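PDB 5T6O: poly-beta-hydroxybuterate polymerase from Cupriavidus necator, which probably acts as an acyltransferase that polymerises hydroxybutyrate units into polyhydroxybutyrate without a template, this chain being its catalytic domain. Local coordinates for residues Ser59-His70 with Trp348-Ala359. The protein carries 1 engineered substitution. Residues are numbered along the deposited sequence; the frame is centred on the assembly and turned at random.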
loop_
_atom_site.group_PDB
_atom_site.type_symbol
_atom_site.label_atom_id
_atom_site.label_comp_id
_atom_site.label_asym_id
_atom_site.label_seq_id
_atom_site.Cartn_x
_atom_site.Cartn_y
_atom_site.Cartn_z
ATOM N N SER A 59 -6.338 33.113 7.532
ATOM C CA SER A 59 -6.327 31.889 6.741
ATOM C C SER A 59 -7.214 31.969 5.509
ATOM O O SER A 59 -7.385 30.960 4.823
ATOM C CB SER A 59 -6.784 30.716 7.604
ATOM O OG SER A 59 -8.136 30.931 8.007
ATOM N N SER A 60 -7.800 33.131 5.221
ATOM C CA SER A 60 -8.803 33.230 4.163
ATOM C C SER A 60 -8.146 33.245 2.783
ATOM O O SER A 60 -7.348 34.141 2.475
ATOM C CB SER A 60 -9.640 34.494 4.363
ATOM O OG SER A 60 -10.376 34.814 3.192
ATOM N N LEU A 61 -8.532 32.296 1.926
ATOM C CA LEU A 61 -8.102 32.360 0.538
ATOM C C LEU A 61 -8.792 33.505 -0.188
ATOM O O LEU A 61 -8.172 34.183 -1.014
ATOM C CB LEU A 61 -8.374 31.025 -0.166
ATOM C CG LEU A 61 -7.896 30.963 -1.613
ATOM C CD1 LEU A 61 -6.374 30.901 -1.680
ATOM C CD2 LEU A 61 -8.554 29.791 -2.346
ATOM N N VAL A 62 -10.077 33.738 0.105
ATOM C CA VAL A 62 -10.775 34.856 -0.527
ATOM C C VAL A 62 -10.046 36.161 -0.247
ATOM O O VAL A 62 -9.718 36.917 -1.171
ATOM C CB VAL A 62 -12.240 34.930 -0.058
ATOM C CG1 VAL A 62 -12.844 36.235 -0.507
ATOM C CG2 VAL A 62 -13.045 33.747 -0.623
ATOM N N ARG A 63 -9.788 36.455 1.033
ATOM C CA ARG A 63 -9.147 37.727 1.352
ATOM C C ARG A 63 -7.785 37.835 0.684
ATOM O O ARG A 63 -7.406 38.901 0.190
ATOM C CB ARG A 63 -9.015 37.903 2.863
ATOM C CG ARG A 63 -8.566 39.314 3.271
ATOM C CD ARG A 63 -8.188 39.376 4.747
ATOM N NE ARG A 63 -7.085 38.462 5.057
ATOM C CZ ARG A 63 -5.797 38.790 4.974
ATOM N NH1 ARG A 63 -5.445 40.014 4.595
ATOM N NH2 ARG A 63 -4.857 37.897 5.270
ATOM N N HIS A 64 -7.033 36.735 0.649
ATOM C CA HIS A 64 -5.722 36.787 0.020
ATOM C C HIS A 64 -5.827 37.154 -1.460
ATOM O O HIS A 64 -5.033 37.960 -1.964
ATOM C CB HIS A 64 -5.010 35.448 0.195
ATOM C CG HIS A 64 -3.621 35.442 -0.354
ATOM N ND1 HIS A 64 -2.548 35.954 0.340
ATOM C CD2 HIS A 64 -3.137 35.021 -1.546
ATOM C CE1 HIS A 64 -1.456 35.838 -0.397
ATOM N NE2 HIS A 64 -1.785 35.271 -1.545
ATOM N N VAL A 65 -6.795 36.572 -2.175
ATOM C CA VAL A 65 -6.916 36.842 -3.610
ATOM C C VAL A 65 -7.382 38.275 -3.845
ATOM O O VAL A 65 -6.894 38.961 -4.753
ATOM C CB VAL A 65 -7.854 35.817 -4.275
ATOM C CG1 VAL A 65 -8.099 36.172 -5.735
ATOM C CG2 VAL A 65 -7.260 34.405 -4.167
ATOM N N VAL A 66 -8.323 38.756 -3.022
ATOM C CA VAL A 66 -8.759 40.149 -3.120
ATOM C C VAL A 66 -7.580 41.090 -2.891
ATOM O O VAL A 66 -7.452 42.126 -3.559
ATOM C CB VAL A 66 -9.914 40.419 -2.135
ATOM C CG1 VAL A 66 -10.292 41.922 -2.096
ATOM C CG2 VAL A 66 -11.138 39.574 -2.518
ATOM N N GLU A 67 -6.685 40.740 -1.962
ATOM C CA GLU A 67 -5.546 41.615 -1.693
ATOM C C GLU A 67 -4.491 41.544 -2.789
ATOM O O GLU A 67 -3.667 42.457 -2.898
ATOM C CB GLU A 67 -4.918 41.278 -0.337
ATOM C CG GLU A 67 -5.770 41.707 0.842
ATOM C CD GLU A 67 -5.011 41.687 2.155
ATOM N N GLN A 68 -4.503 40.502 -3.616
ATOM C CA GLN A 68 -3.635 40.473 -4.785
ATOM C C GLN A 68 -4.220 41.226 -5.972
ATOM O O GLN A 68 -3.608 41.235 -7.043
ATOM C CB GLN A 68 -3.337 39.024 -5.196
ATOM C CG GLN A 68 -2.490 38.254 -4.200
ATOM C CD GLN A 68 -1.171 38.944 -3.920
ATOM O OE1 GLN A 68 -0.808 39.157 -2.769
ATOM N NE2 GLN A 68 -0.450 39.299 -4.975
ATOM N N GLY A 69 -5.388 41.843 -5.823
ATOM C CA GLY A 69 -5.930 42.661 -6.883
ATOM C C GLY A 69 -6.855 41.968 -7.854
ATOM O O GLY A 69 -6.899 42.353 -9.027
ATOM N N HIS A 70 -7.614 40.965 -7.412
ATOM C CA HIS A 70 -8.661 40.378 -8.233
ATOM C C HIS A 70 -10.026 40.677 -7.635
ATOM O O HIS A 70 -10.198 40.655 -6.409
ATOM C CB HIS A 70 -8.490 38.861 -8.371
ATOM C CG HIS A 70 -7.181 38.456 -8.970
ATOM N ND1 HIS A 70 -7.049 38.070 -10.289
ATOM C CD2 HIS A 70 -5.936 38.403 -8.435
ATOM C CE1 HIS A 70 -5.786 37.773 -10.532
ATOM N NE2 HIS A 70 -5.091 37.964 -9.423
ATOM N N TRP A 348 0.565 29.296 -2.634
ATOM C CA TRP A 348 -0.338 30.368 -3.056
ATOM C C TRP A 348 0.352 31.381 -3.961
ATOM O O TRP A 348 -0.263 31.766 -4.972
ATOM C CB TRP A 348 -0.970 31.084 -1.848
ATOM C CG TRP A 348 -1.977 30.271 -1.081
ATOM C CD1 TRP A 348 -2.246 28.937 -1.217
ATOM C CD2 TRP A 348 -2.869 30.764 -0.082
ATOM N NE1 TRP A 348 -3.238 28.562 -0.330
ATOM C CE2 TRP A 348 -3.633 29.669 0.379
ATOM C CE3 TRP A 348 -3.081 32.024 0.483
ATOM C CZ2 TRP A 348 -4.603 29.801 1.365
ATOM C CZ3 TRP A 348 -4.049 32.157 1.473
ATOM C CH2 TRP A 348 -4.802 31.048 1.897
ATOM N N PRO A 349 1.582 31.849 -3.686
ATOM C CA PRO A 349 2.221 32.783 -4.628
ATOM C C PRO A 349 2.422 32.207 -6.017
ATOM O O PRO A 349 2.345 32.955 -7.000
ATOM C CB PRO A 349 3.563 33.100 -3.950
ATOM C CG PRO A 349 3.287 32.925 -2.494
ATOM C CD PRO A 349 2.364 31.733 -2.439
ATOM N N ASP A 350 2.684 30.904 -6.128
ATOM C CA ASP A 350 2.802 30.281 -7.441
ATOM C C ASP A 350 1.498 30.409 -8.209
ATOM O O ASP A 350 1.477 30.802 -9.384
ATOM C CB ASP A 350 3.176 28.808 -7.288
ATOM C CG ASP A 350 3.399 28.120 -8.625
ATOM O OD1 ASP A 350 2.409 27.682 -9.255
ATOM O OD2 ASP A 350 4.569 28.009 -9.046
ATOM N N TRP A 351 0.390 30.099 -7.540
ATOM C CA TRP A 351 -0.914 30.176 -8.183
ATOM C C TRP A 351 -1.307 31.619 -8.507
ATOM O O TRP A 351 -1.790 31.898 -9.611
ATOM C CB TRP A 351 -1.969 29.513 -7.302
ATOM C CG TRP A 351 -3.341 29.746 -7.848
ATOM C CD1 TRP A 351 -3.785 29.404 -9.081
ATOM C CD2 TRP A 351 -4.436 30.394 -7.184
ATOM N NE1 TRP A 351 -5.100 29.801 -9.242
ATOM C CE2 TRP A 351 -5.525 30.396 -8.082
ATOM C CE3 TRP A 351 -4.605 30.966 -5.917
ATOM C CZ2 TRP A 351 -6.758 30.970 -7.765
ATOM C CZ3 TRP A 351 -5.842 31.514 -5.596
ATOM C CH2 TRP A 351 -6.899 31.513 -6.512
ATOM N N THR A 352 -1.144 32.555 -7.559
ATOM C CA THR A 352 -1.626 33.905 -7.849
ATOM C C THR A 352 -0.824 34.547 -8.972
ATOM O O THR A 352 -1.380 35.333 -9.752
ATOM C CB THR A 352 -1.596 34.809 -6.608
ATOM O OG1 THR A 352 -0.250 34.974 -6.153
ATOM C CG2 THR A 352 -2.443 34.212 -5.477
ATOM N N ALA A 353 0.470 34.222 -9.078
ATOM C CA ALA A 353 1.253 34.706 -10.209
ATOM C C ALA A 353 0.738 34.111 -11.513
ATOM O O ALA A 353 0.630 34.814 -12.522
ATOM C CB ALA A 353 2.738 34.385 -10.010
ATOM N N TRP A 354 0.409 32.818 -11.505
ATOM C CA TRP A 354 -0.221 32.198 -12.669
ATOM C C TRP A 354 -1.554 32.864 -12.983
ATOM O O TRP A 354 -1.837 33.190 -14.142
ATOM C CB TRP A 354 -0.399 30.696 -12.420
ATOM C CG TRP A 354 -1.145 29.924 -13.508
ATOM C CD1 TRP A 354 -0.597 29.243 -14.565
ATOM C CD2 TRP A 354 -2.563 29.733 -13.601
ATOM N NE1 TRP A 354 -1.599 28.657 -15.321
ATOM C CE2 TRP A 354 -2.809 28.943 -14.749
ATOM C CE3 TRP A 354 -3.649 30.158 -12.831
ATOM C CZ2 TRP A 354 -4.101 28.578 -15.147
ATOM C CZ3 TRP A 354 -4.937 29.783 -13.225
ATOM C CH2 TRP A 354 -5.147 29.007 -14.379
ATOM N N LEU A 355 -2.367 33.118 -11.950
ATOM C CA LEU A 355 -3.679 33.717 -12.175
ATOM C C LEU A 355 -3.556 35.137 -12.719
ATOM O O LEU A 355 -4.344 35.552 -13.577
ATOM C CB LEU A 355 -4.486 33.712 -10.879
ATOM C CG LEU A 355 -5.921 34.233 -10.980
ATOM C CD1 LEU A 355 -6.780 33.247 -11.758
ATOM C CD2 LEU A 355 -6.475 34.447 -9.587
ATOM N N ALA A 356 -2.576 35.900 -12.230
ATOM C CA ALA A 356 -2.382 37.243 -12.761
ATOM C C ALA A 356 -2.163 37.208 -14.272
ATOM O O ALA A 356 -2.690 38.055 -15.003
ATOM C CB ALA A 356 -1.212 37.925 -12.052
ATOM N N GLY A 357 -1.407 36.221 -14.761
ATOM C CA GLY A 357 -1.159 36.108 -16.190
ATOM C C GLY A 357 -2.396 35.796 -17.010
ATOM O O GLY A 357 -2.392 35.998 -18.229
ATOM N N GLN A 358 -3.449 35.298 -16.372
ATOM C CA GLN A 358 -4.709 35.035 -17.049
ATOM C C GLN A 358 -5.722 36.169 -16.910
ATOM O O GLN A 358 -6.775 36.113 -17.549
ATOM C CB GLN A 358 -5.344 33.745 -16.500
ATOM C CG GLN A 358 -4.375 32.598 -16.219
ATOM C CD GLN A 358 -3.789 32.009 -17.484
ATOM O OE1 GLN A 358 -4.294 32.246 -18.577
ATOM N NE2 GLN A 358 -2.712 31.239 -17.341
ATOM N N ALA A 359 -5.460 37.177 -16.079
ATOM C CA ALA A 359 -6.535 38.052 -15.614
ATOM C C ALA A 359 -6.585 39.410 -16.307
ATOM O O ALA A 359 -7.438 40.235 -15.958
ATOM C CB ALA A 359 -6.429 38.244 -14.097
HETATM O O HOH W 1 0.153 35.097 -3.307
HETATM O O HOH W 2 -2.377 37.735 -8.627
#
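Leu61 and His64 of helix 61-67 meet the indole of Trp348, the first residue of helix 348-358, where these two helices of the alpha/beta hydrolase fold pack beside each other on the central sheet. The axes of the two helical segments approach to 11.4 Å and cross at -48°, a spacing bridged largely by aromatic side chains; no direct hydrogen bond joins the segments.

His64 can be followed outward. Its CB lies 3.7 Å from Trp348 CZ3, and CG reaches 3.6 Å from Trp348 CE3. That carbon sits over one face of the imidazole, toward its rim, and the two rings are inclined at 55°, neither stacked nor edge-to-face. CD2 passes Thr352 CG2 at the ring's edge, and NE2 at the tip binds a water lying in the ring plane, which also binds Thr352 OG1.

Leu61 instead covers a face of the indole: CD1 stands above the centre of the six-membered ring, 3.6 Å from the centroid and 11° off the normal, a CH-pi contact. Trp348 NE1, on the five-membered ring, donates to Val312 O, which would limit rotation of the indole. One turn on, Val65 CG2 meets Trp351 CZ3 at 3.5 Å, while Val65 also touches Leu40 and Met42 of strand 40-43 and Trp351 touches Leu116 of strand 113-118, so that this layer rests on the sheet.

Beyond the Schellman motif at Gly69, His70 brings its imidazole against Leu355 and Ala359. Leu355 CD2 lies over one face of the ring, and Ala359 CB approaches the edge. A second water, in the plane of that ring, is hydrogen-bonded to His70 NE2 at 2.8 Å and donates to Thr352 O.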